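Local coordinates for protein DNA endonuclease I-CvuI (Chlorella vulgaris, PDB 5A72) that probably cleaves DNA at a specific target site as a LAGLIDADG homing endonuclease involved in intron homing, binding DNA and calcium as a dimer, at residues G17-D22 with L45-S50. Sequence-based numbering, arbitrary orientation.
With CA (calcium ion), chain F; CA (calcium ion), chain E; nucleotides of chain D.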
# COMPACT_ATOMS: atom_id res chain seq x y z
N GLY B 17 5.96 -4.16 -3.19
CA GLY B 17 5.37 -2.83 -3.26
C GLY B 17 4.09 -2.80 -2.45
O GLY B 17 3.84 -1.87 -1.68
N PHE B 18 3.29 -3.85 -2.60
CA PHE B 18 2.03 -3.92 -1.90
C PHE B 18 2.22 -4.04 -0.40
O PHE B 18 1.53 -3.38 0.37
CB PHE B 18 1.20 -5.09 -2.42
CG PHE B 18 -0.26 -4.94 -2.16
CD1 PHE B 18 -1.06 -4.21 -3.03
CD2 PHE B 18 -0.84 -5.51 -1.04
CE1 PHE B 18 -2.43 -4.06 -2.79
CE2 PHE B 18 -2.20 -5.37 -0.79
CZ PHE B 18 -3.00 -4.65 -1.67
N VAL B 19 3.17 -4.87 0.03
CA VAL B 19 3.44 -4.99 1.47
C VAL B 19 4.07 -3.70 2.02
O VAL B 19 3.66 -3.22 3.08
CB VAL B 19 4.35 -6.19 1.78
CG1 VAL B 19 4.59 -6.28 3.28
CG2 VAL B 19 3.71 -7.48 1.29
N ASP B 20 5.03 -3.13 1.30
CA ASP B 20 5.61 -1.85 1.71
C ASP B 20 4.53 -0.81 2.03
O ASP B 20 4.72 0.05 2.88
CB ASP B 20 6.55 -1.29 0.63
CG ASP B 20 8.01 -1.68 0.85
OD1 ASP B 20 8.36 -2.06 1.99
OD2 ASP B 20 8.80 -1.60 -0.12
N ALA B 21 3.39 -0.90 1.36
CA ALA B 21 2.34 0.08 1.55
C ALA B 21 1.23 -0.40 2.50
O ALA B 21 0.98 0.21 3.53
CB ALA B 21 1.77 0.48 0.21
N ASP B 22 0.57 -1.49 2.12
CA ASP B 22 -0.63 -1.96 2.81
C ASP B 22 -0.38 -3.17 3.68
O ASP B 22 -1.31 -3.92 3.99
CB ASP B 22 -1.73 -2.31 1.81
CG ASP B 22 -2.73 -1.20 1.62
OD1 ASP B 22 -2.47 -0.06 2.08
OD2 ASP B 22 -3.79 -1.45 0.99
N LEU B 45 3.98 -11.75 8.74
CA LEU B 45 3.74 -10.81 7.66
C LEU B 45 2.25 -10.77 7.41
O LEU B 45 1.60 -11.81 7.34
CB LEU B 45 4.49 -11.22 6.40
CG LEU B 45 4.16 -10.39 5.17
CD1 LEU B 45 5.44 -10.16 4.41
CD2 LEU B 45 3.18 -11.14 4.31
N THR B 46 1.70 -9.58 7.27
CA THR B 46 0.27 -9.44 7.09
C THR B 46 -0.09 -8.37 6.06
O THR B 46 0.53 -7.32 5.99
CB THR B 46 -0.42 -9.12 8.43
OG1 THR B 46 -0.08 -10.14 9.40
CG2 THR B 46 -1.92 -9.04 8.25
N VAL B 47 -1.10 -8.66 5.24
CA VAL B 47 -1.61 -7.73 4.24
C VAL B 47 -3.08 -7.45 4.48
O VAL B 47 -3.86 -8.36 4.65
CB VAL B 47 -1.42 -8.28 2.83
CG1 VAL B 47 -2.08 -7.37 1.85
CG2 VAL B 47 0.06 -8.42 2.52
N PHE B 48 -3.46 -6.19 4.49
CA PHE B 48 -4.84 -5.84 4.80
C PHE B 48 -5.51 -5.32 3.56
O PHE B 48 -4.86 -4.77 2.68
CB PHE B 48 -4.87 -4.79 5.91
CG PHE B 48 -3.99 -5.13 7.07
CD1 PHE B 48 -2.66 -4.75 7.07
CD2 PHE B 48 -4.49 -5.85 8.14
CE1 PHE B 48 -1.83 -5.08 8.13
CE2 PHE B 48 -3.68 -6.17 9.21
CZ PHE B 48 -2.34 -5.79 9.21
N GLN B 49 -6.82 -5.54 3.46
CA GLN B 49 -7.59 -4.98 2.37
C GLN B 49 -9.06 -5.05 2.73
O GLN B 49 -9.47 -5.89 3.54
CB GLN B 49 -7.31 -5.71 1.05
CG GLN B 49 -7.68 -4.92 -0.20
CD GLN B 49 -6.83 -3.66 -0.40
OE1 GLN B 49 -5.79 -3.49 0.21
NE2 GLN B 49 -7.30 -2.78 -1.27
N SER B 50 -9.84 -4.14 2.16
CA SER B 50 -11.28 -4.19 2.33
C SER B 50 -11.84 -5.49 1.74
O SER B 50 -11.44 -5.90 0.64
CB SER B 50 -11.93 -2.98 1.69
OG SER B 50 -13.27 -2.86 2.13
CA CA F . -4.98 0.71 0.49
CA CA E . 0.57 2.43 4.28
P DC D 14 -7.95 -0.83 2.06
OP1 DC D 14 -6.79 -0.51 1.20
OP2 DC D 14 -9.11 -1.56 1.48
O5' DC D 14 -7.44 -1.64 3.36
C5' DC D 14 -6.06 -1.61 3.75
C4' DC D 14 -5.76 -0.43 4.66
O4' DC D 14 -6.79 -0.30 5.68
C3' DC D 14 -4.43 -0.50 5.42
O3' DC D 14 -3.72 0.68 5.18
C2' DC D 14 -4.86 -0.61 6.90
C1' DC D 14 -6.16 0.15 6.85
N1 DC D 14 -7.09 -0.01 8.02
C2 DC D 14 -6.76 0.56 9.25
O2 DC D 14 -5.65 1.12 9.38
N3 DC D 14 -7.65 0.46 10.28
C4 DC D 14 -8.82 -0.14 10.10
N4 DC D 14 -9.66 -0.20 11.13
C5 DC D 14 -9.18 -0.72 8.85
C6 DC D 14 -8.31 -0.61 7.84
P DG D 15 -2.29 0.95 5.84
OP1 DG D 15 -2.54 1.59 7.15
OP2 DG D 15 -1.54 1.76 4.85
O5' DG D 15 -1.57 -0.50 5.87
C5' DG D 15 -1.56 -1.38 7.05
C4' DG D 15 -1.04 -0.68 8.30
O4' DG D 15 -2.15 -0.43 9.20
C3' DG D 15 -0.03 -1.44 9.13
O3' DG D 15 0.78 -0.48 9.83
C2' DG D 15 -0.94 -2.24 10.08
C1' DG D 15 -2.03 -1.22 10.36
N9 DG D 15 -3.36 -1.79 10.61
C8 DG D 15 -4.05 -2.66 9.81
N7 DG D 15 -5.24 -2.94 10.26
C5 DG D 15 -5.36 -2.19 11.42
C6 DG D 15 -6.44 -2.08 12.35
O6 DG D 15 -7.55 -2.65 12.32
N1 DG D 15 -6.15 -1.20 13.39
C2 DG D 15 -4.97 -0.52 13.51
N2 DG D 15 -4.87 0.29 14.58
N3 DG D 15 -3.95 -0.60 12.66
C4 DG D 15 -4.22 -1.45 11.64
O HOH W 1 3.00 2.13 4.05
O HOH W 2 1.27 0.96 6.64
O HOH W 3 -5.47 -0.30 -1.59
O HOH W 4 -6.26 2.63 -0.79
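F48 N donates to D22 O across 3.2 Å, an almost straight bond at 176°. It ties the C-terminal part of the LAGLIDADG helix 6-22 to strand 39-50 of the DNA-binding sheet. The two segments run at 76° to each other. D22 CB, turned toward the strand, lies 4.1 Å from F48 O. CG comes next, near the sugar C5' of DC14 of chain D. OD1 lies near O3' of the same nucleotide, and near OD1 of D22 of the second subunit. OD2 ends the chain and binds one calcium ion at 2.5 Å. OP1 of DC14, two waters, A21 O of the second subunit and a further DNA phosphate also bind this ion. A21 O of this chain binds the other calcium ion, so each subunit serves both metals. Beside this, V47 CG1 meets the edge of the F18 ring at CE2, in the ring plane. With CG1 anti to the backbone N (chi1 174°), the other branch, CG2, reaches V19 CG2 at 4.0 Å. I60 of helix 54-64 packs on F18 and V47. F48 faces the DNA. C8 of DG15 of chain D sits 3.4 Å above its ring plane, over the centre. Replacing F48 by alanine is likely to leave this guanine without its flat protein neighbour and to open a gap beside the sugar. There, F48 CE1 lies 3.6 Å from C2' of DG15.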